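Local coordinates for SusD superfamily protein (Parabacteroides distasonis, PDB 3OTN), which probably binds glycans or other nutrients at the outer membrane as a member of the SusD family, at residues Asp299-Thr302 against Gln306-Phe309; Lys289-Ser294 against Gln413-Leu418. One frame throughout, in Å; residues are numbered along the deposited sequence.

Interaction 1 (Asp299-Thr302 against Gln306-Phe309)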
loop_
_atom_site.group_PDB
_atom_site.type_symbol
_atom_site.label_atom_id
_atom_site.label_comp_id
_atom_site.label_asym_id
_atom_site.label_seq_id
_atom_site.Cartn_x
_atom_site.Cartn_y
_atom_site.Cartn_z
ATOM N N ASP A 299 10.747 -19.583 -11.178
ATOM C CA ASP A 299 10.713 -18.497 -10.161
ATOM C C ASP A 299 10.458 -19.090 -8.758
ATOM O O ASP A 299 9.488 -19.836 -8.549
ATOM C CB ASP A 299 9.630 -17.486 -10.543
ATOM C CG ASP A 299 9.788 -16.134 -9.857
ATOM O OD1 ASP A 299 9.936 -16.103 -8.635
ATOM O OD2 ASP A 299 9.694 -15.093 -10.549
ATOM N N LYS A 300 11.330 -18.791 -7.799
ATOM C CA LYS A 300 11.099 -19.196 -6.416
ATOM C C LYS A 300 9.736 -18.734 -5.873
ATOM O O LYS A 300 9.123 -19.440 -5.074
ATOM C CB LYS A 300 12.214 -18.708 -5.506
ATOM C CG LYS A 300 12.097 -19.173 -4.068
ATOM C CD LYS A 300 13.359 -18.856 -3.264
ATOM C CE LYS A 300 13.262 -19.311 -1.810
ATOM N NZ LYS A 300 14.517 -19.100 -1.085
ATOM N N ARG A 301 9.261 -17.562 -6.298
ATOM C CA ARG A 301 8.012 -17.011 -5.769
ATOM C C ARG A 301 6.793 -17.892 -6.036
ATOM O O ARG A 301 5.824 -17.864 -5.248
ATOM C CB ARG A 301 7.790 -15.582 -6.296
ATOM C CG ARG A 301 8.834 -14.593 -5.704
ATOM C CD ARG A 301 9.013 -13.272 -6.417
ATOM N NE ARG A 301 9.494 -13.377 -7.793
ATOM C CZ ARG A 301 10.054 -12.375 -8.476
ATOM N NH1 ARG A 301 10.177 -11.148 -7.947
ATOM N NH2 ARG A 301 10.460 -12.588 -9.722
ATOM N N THR A 302 6.844 -18.685 -7.119
ATOM C CA THR A 302 5.749 -19.605 -7.451
ATOM C C THR A 302 5.974 -21.044 -6.950
ATOM O O THR A 302 5.184 -21.943 -7.252
ATOM C CB THR A 302 5.456 -19.598 -8.979
ATOM O OG1 THR A 302 6.680 -19.858 -9.679
ATOM C CG2 THR A 302 4.877 -18.240 -9.387
ATOM N N GLN A 306 5.701 -20.365 -0.981
ATOM C CA GLN A 306 6.463 -19.133 -1.052
ATOM C C GLN A 306 5.393 -18.062 -1.091
ATOM O O GLN A 306 4.802 -17.803 -0.059
ATOM C CB GLN A 306 7.441 -19.145 -2.233
ATOM C CG GLN A 306 8.540 -20.215 -2.023
ATOM C CD GLN A 306 9.506 -19.898 -0.864
ATOM O OE1 GLN A 306 9.651 -18.760 -0.442
ATOM N NE2 GLN A 306 10.194 -20.910 -0.394
ATOM N N TYR A 307 5.085 -17.473 -2.237
ATOM C CA TYR A 307 4.020 -16.478 -2.292
ATOM C C TYR A 307 2.632 -17.092 -2.374
ATOM O O TYR A 307 1.636 -16.444 -1.995
ATOM C CB TYR A 307 4.257 -15.544 -3.468
ATOM C CG TYR A 307 5.191 -14.380 -3.232
ATOM C CD1 TYR A 307 5.948 -14.233 -2.062
ATOM C CD2 TYR A 307 5.324 -13.400 -4.210
ATOM C CE1 TYR A 307 6.753 -13.117 -1.859
ATOM C CE2 TYR A 307 6.123 -12.264 -4.002
ATOM C CZ TYR A 307 6.849 -12.142 -2.839
ATOM O OH TYR A 307 7.670 -11.052 -2.645
ATOM N N PHE A 308 2.559 -18.328 -2.876
ATOM C CA PHE A 308 1.292 -19.013 -3.090
ATOM C C PHE A 308 1.310 -20.390 -2.454
ATOM O O PHE A 308 2.388 -20.971 -2.224
ATOM C CB PHE A 308 0.977 -19.111 -4.604
ATOM C CG PHE A 308 1.037 -17.786 -5.299
ATOM C CD1 PHE A 308 0.104 -16.806 -5.011
ATOM C CD2 PHE A 308 2.100 -17.476 -6.160
ATOM C CE1 PHE A 308 0.186 -15.553 -5.627
ATOM C CE2 PHE A 308 2.207 -16.234 -6.744
ATOM C CZ PHE A 308 1.250 -15.270 -6.497
ATOM N N PHE A 309 0.117 -20.907 -2.183
ATOM C CA PHE A 309 -0.066 -22.296 -1.731
ATOM C C PHE A 309 -1.309 -22.921 -2.331
ATOM O O PHE A 309 -2.185 -22.229 -2.843
ATOM C CB PHE A 309 0.028 -22.459 -0.201
ATOM C CG PHE A 309 -1.165 -21.975 0.604
ATOM C CD1 PHE A 309 -1.668 -20.685 0.481
ATOM C CD2 PHE A 309 -1.713 -22.804 1.602
ATOM C CE1 PHE A 309 -2.731 -20.226 1.298
ATOM C CE2 PHE A 309 -2.779 -22.359 2.413
ATOM C CZ PHE A 309 -3.284 -21.072 2.268
HETATM O O HOH W 1 4.200 -19.798 -4.500
#

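Interaction 2 (Lys289-Ser294 against Gln413-Leu418)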
loop_
_atom_site.group_PDB
_atom_site.type_symbol
_atom_site.label_atom_id
_atom_site.label_comp_id
_atom_site.label_asym_id
_atom_site.label_seq_id
_atom_site.Cartn_x
_atom_site.Cartn_y
_atom_site.Cartn_z
ATOM N N LYS A 289 -5.392 -17.539 -11.437
ATOM C CA LYS A 289 -4.573 -18.564 -12.093
ATOM C C LYS A 289 -3.669 -17.937 -13.171
ATOM O O LYS A 289 -2.516 -18.273 -13.263
ATOM C CB LYS A 289 -5.514 -19.631 -12.690
ATOM C CG LYS A 289 -4.909 -20.635 -13.686
ATOM C CD LYS A 289 -6.037 -21.453 -14.383
ATOM C CE LYS A 289 -5.670 -21.836 -15.834
ATOM N NZ LYS A 289 -4.619 -22.884 -15.926
ATOM N N GLU A 290 -4.200 -17.000 -13.953
ATOM C CA GLU A 290 -3.458 -16.311 -15.044
ATOM C C GLU A 290 -2.263 -15.482 -14.562
ATOM O O GLU A 290 -1.202 -15.470 -15.202
ATOM C CB GLU A 290 -4.387 -15.391 -15.876
ATOM C CG GLU A 290 -5.476 -16.107 -16.703
ATOM C CD GLU A 290 -6.766 -16.407 -15.915
ATOM O OE1 GLU A 290 -6.793 -16.271 -14.651
ATOM O OE2 GLU A 290 -7.740 -16.799 -16.573
ATOM N N PHE A 291 -2.415 -14.793 -13.428
ATOM C CA PHE A 291 -1.291 -14.085 -12.849
ATOM C C PHE A 291 -0.250 -15.031 -12.305
ATOM O O PHE A 291 0.950 -14.829 -12.533
ATOM C CB PHE A 291 -1.712 -13.108 -11.762
ATOM C CG PHE A 291 -0.560 -12.319 -11.184
ATOM C CD1 PHE A 291 0.232 -11.529 -12.002
ATOM C CD2 PHE A 291 -0.255 -12.394 -9.823
ATOM C CE1 PHE A 291 1.303 -10.789 -11.472
ATOM C CE2 PHE A 291 0.806 -11.678 -9.284
ATOM C CZ PHE A 291 1.588 -10.859 -10.107
ATOM N N VAL A 292 -0.686 -16.052 -11.571
ATOM C CA VAL A 292 0.264 -16.997 -10.988
ATOM C C VAL A 292 1.079 -17.648 -12.109
ATOM O O VAL A 292 2.314 -17.766 -12.015
ATOM C CB VAL A 292 -0.447 -18.031 -10.104
ATOM C CG1 VAL A 292 0.506 -19.181 -9.705
ATOM C CG2 VAL A 292 -1.037 -17.339 -8.847
ATOM N N GLU A 293 0.404 -18.021 -13.200
ATOM C CA GLU A 293 1.070 -18.733 -14.296
ATOM C C GLU A 293 1.898 -17.803 -15.208
ATOM O O GLU A 293 2.552 -18.296 -16.101
ATOM C CB GLU A 293 0.041 -19.578 -15.063
ATOM C CG GLU A 293 -0.502 -20.667 -14.102
ATOM C CD GLU A 293 -1.524 -21.613 -14.675
ATOM O OE1 GLU A 293 -1.983 -21.387 -15.811
ATOM O OE2 GLU A 293 -1.840 -22.599 -13.956
ATOM N N SER A 294 1.865 -16.479 -14.961
ATOM C CA SER A 294 2.656 -15.483 -15.719
ATOM C C SER A 294 4.096 -15.289 -15.250
ATOM O O SER A 294 4.884 -14.648 -15.946
ATOM C CB SER A 294 1.961 -14.107 -15.711
ATOM O OG SER A 294 2.055 -13.416 -14.479
ATOM N N GLN A 413 9.349 -6.827 -12.046
ATOM C CA GLN A 413 9.701 -7.156 -10.679
ATOM C C GLN A 413 8.795 -6.473 -9.653
ATOM O O GLN A 413 8.577 -7.027 -8.586
ATOM C CB GLN A 413 11.191 -6.931 -10.386
ATOM C CG GLN A 413 12.117 -7.771 -11.261
ATOM C CD GLN A 413 11.734 -9.238 -11.283
ATOM O OE1 GLN A 413 11.341 -9.788 -10.260
ATOM N NE2 GLN A 413 11.838 -9.874 -12.442
ATOM N N ARG A 414 8.238 -5.309 -9.986
ATOM C CA ARG A 414 7.248 -4.690 -9.141
ATOM C C ARG A 414 5.996 -5.575 -9.057
ATOM O O ARG A 414 5.462 -5.784 -7.965
ATOM C CB ARG A 414 6.892 -3.291 -9.620
ATOM C CG ARG A 414 8.036 -2.277 -9.398
ATOM C CD ARG A 414 7.577 -0.849 -9.732
ATOM N NE ARG A 414 6.606 -0.433 -8.735
ATOM C CZ ARG A 414 6.898 -0.032 -7.512
ATOM N NH1 ARG A 414 8.155 0.116 -7.116
ATOM N NH2 ARG A 414 5.918 0.264 -6.679
ATOM N N TYR A 415 5.510 -6.057 -10.205
ATOM C CA TYR A 415 4.347 -6.928 -10.213
ATOM C C TYR A 415 4.656 -8.223 -9.437
ATOM O O TYR A 415 3.900 -8.630 -8.553
ATOM C CB TYR A 415 3.921 -7.309 -11.632
ATOM C CG TYR A 415 3.008 -6.298 -12.328
ATOM C CD1 TYR A 415 3.474 -5.040 -12.712
ATOM C CD2 TYR A 415 1.698 -6.632 -12.653
ATOM C CE1 TYR A 415 2.656 -4.132 -13.399
ATOM C CE2 TYR A 415 0.880 -5.742 -13.324
ATOM C CZ TYR A 415 1.353 -4.512 -13.707
ATOM O OH TYR A 415 0.507 -3.655 -14.350
ATOM N N PHE A 416 5.776 -8.845 -9.770
ATOM C CA PHE A 416 6.090 -10.156 -9.237
ATOM C C PHE A 416 6.490 -10.150 -7.771
ATOM O O PHE A 416 6.101 -11.078 -7.044
ATOM C CB PHE A 416 7.135 -10.866 -10.067
ATOM C CG PHE A 416 6.702 -11.140 -11.521
ATOM C CD1 PHE A 416 5.443 -11.683 -11.819
ATOM C CD2 PHE A 416 7.570 -10.899 -12.557
ATOM C CE1 PHE A 416 5.074 -11.942 -13.155
ATOM C CE2 PHE A 416 7.210 -11.160 -13.893
ATOM C CZ PHE A 416 5.960 -11.685 -14.176
ATOM N N ASP A 417 7.282 -9.168 -7.355
ATOM C CA ASP A 417 7.811 -9.115 -5.991
ATOM C C ASP A 417 6.877 -8.423 -5.010
ATOM O O ASP A 417 6.795 -8.825 -3.837
ATOM C CB ASP A 417 9.187 -8.431 -5.942
ATOM C CG ASP A 417 10.176 -9.179 -5.077
ATOM O OD1 ASP A 417 10.401 -10.357 -5.419
ATOM O OD2 ASP A 417 10.696 -8.620 -4.069
ATOM N N LEU A 418 6.192 -7.379 -5.480
ATOM C CA LEU A 418 5.284 -6.613 -4.624
ATOM C C LEU A 418 3.786 -6.959 -4.754
ATOM O O LEU A 418 2.931 -6.209 -4.282
ATOM C CB LEU A 418 5.505 -5.116 -4.865
ATOM C CG LEU A 418 6.987 -4.681 -4.865
ATOM C CD1 LEU A 418 7.087 -3.194 -5.199
ATOM C CD2 LEU A 418 7.616 -4.986 -3.500
#

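Interaction 1 (Asp299-Thr302 against Gln306-Phe309)
One face of the Tyr307 ring is taken up by the aliphatic part of Arg301, whose CG makes a CH-pi contact 4.1 Å from the ring centroid, displaced toward the rim. The two side chains run alongside each other and point the same way, with the guanidinium plane turned 48° from the ring. The Phe308 ring has Tyr307 CB over one face, near the rim, and Thr302 CG2 at its edge. The guanidinium of Arg301 is met edge-on by the carboxylate of Asp299. In this side-on, two-nitrogen salt bridge NH2 reaches Asp299 OD2 at 2.7 Å, close to the guanidinium plane, while NE donates to Asp299 OD1 at 2.9 Å, this oxygen lying somewhat out of that plane; both oxygens use their syn lone pairs. Asp299 OD1 also takes the backbone N of Arg301 on its anti side at 2.8 Å, so a single oxygen ties the main chain and the side chain of the same arginine. A bend at chi3 (-62°) swings the Arg301 head back to the aspartate after its methylenes have passed the tyrosine. Between the backbones, Tyr307 N donates to Arg301 O at 3.1 Å, and a water donates to that same carbonyl and accepts from Phe308 N, 2.7 Å away. Farther out, the CE of the extended Lys300 chain lies 3.7 Å from Gln306 NE2, and Gln306 CG packs on Lys300 O. NH1 of Arg301 bonds Asp417 and Gln413; the Tyr307 hydroxyl is hydrogen-bonded to the backbone O of Asp417, and Tyr235 meets the tyrosine ring edge-to-face. The Asp299 carboxylate and the Arg301 backbone N form an Asx turn leading into a short 3-10 segment, which the chain folds back against as it enters strand 308-312, the central strand of a three-stranded antiparallel sheet.

Interaction 2 (Lys289-Ser294 against Gln413-Leu418)
Phe291 projects from the short helix 289-292 and drives the rim of its ring toward the side of helix 403-418, between Tyr415 and Phe416. Having CG anti to the backbone N (chi1 -178°) carries the ring across the gap. Its CZ ends 3.6 Å from Tyr415 O, and that carbonyl oxygen lies at the ring edge. Phe291 CE1 also reaches the edge of the tyrosine ring, 4.3 Å from Tyr415 CD2, and comes within 4.2 Å of Phe416 CD1. The Phe291 and Phe416 planes are only about 22° apart, but the rings are slipped so far past each other that they do not stack; the Tyr415 ring is turned about 51° from Phe291. Phe416 in turn meets the end of the other segment: Ser294 OG lies at its edge, near the ring plane, 3.6 Å from Phe416 CE1, while Ser294 O is 3.6 Å from Phe416 CZ but displaced above the plane. The serine hydroxyl is held in place by donating to Phe291 O at 2.6 Å, a carbonyl that also accepts from Ser294 N at 3.1 Å. Two bonds thus close the turn that follows the helix and set the hydroxyl against the edge of Phe416. Met424 of helix 424-431 touches both Phe291 and Tyr415, whose hydroxyl is hydrogen-bonded to the backbone N of Arg435. No hydrogen bond joins the two segments, so their buried contact depends on aromatic edges and van der Waals packing. Tyr415 O and Ser294 OG, which lie at ring edges, would probably add a weak electrostatic attraction to the slightly positive ring hydrogens.

Following the chain from the N terminus, helix 289-292 comes first, then the turn at 299-302 and, after three intervening residues, 306-309 entering strand 308-312. Interaction 1 thus closes a small local loop. Interaction 2 closes a far longer one, from 289-294 to 413-418 with 118 residues between, and interaction 1 is nested inside it. The two contacts meet, their centres about 10 Å apart: a salt bridge joins Arg301 NH1 to Asp417 OD1 at 2.7 Å, and the guanidinium carbon of Arg301 packs on Phe416 CB. Helix 403-418 thus contacts both the short helix, by aromatic packing, and the turn and the residue leading into strand 308-312, by polar bonds.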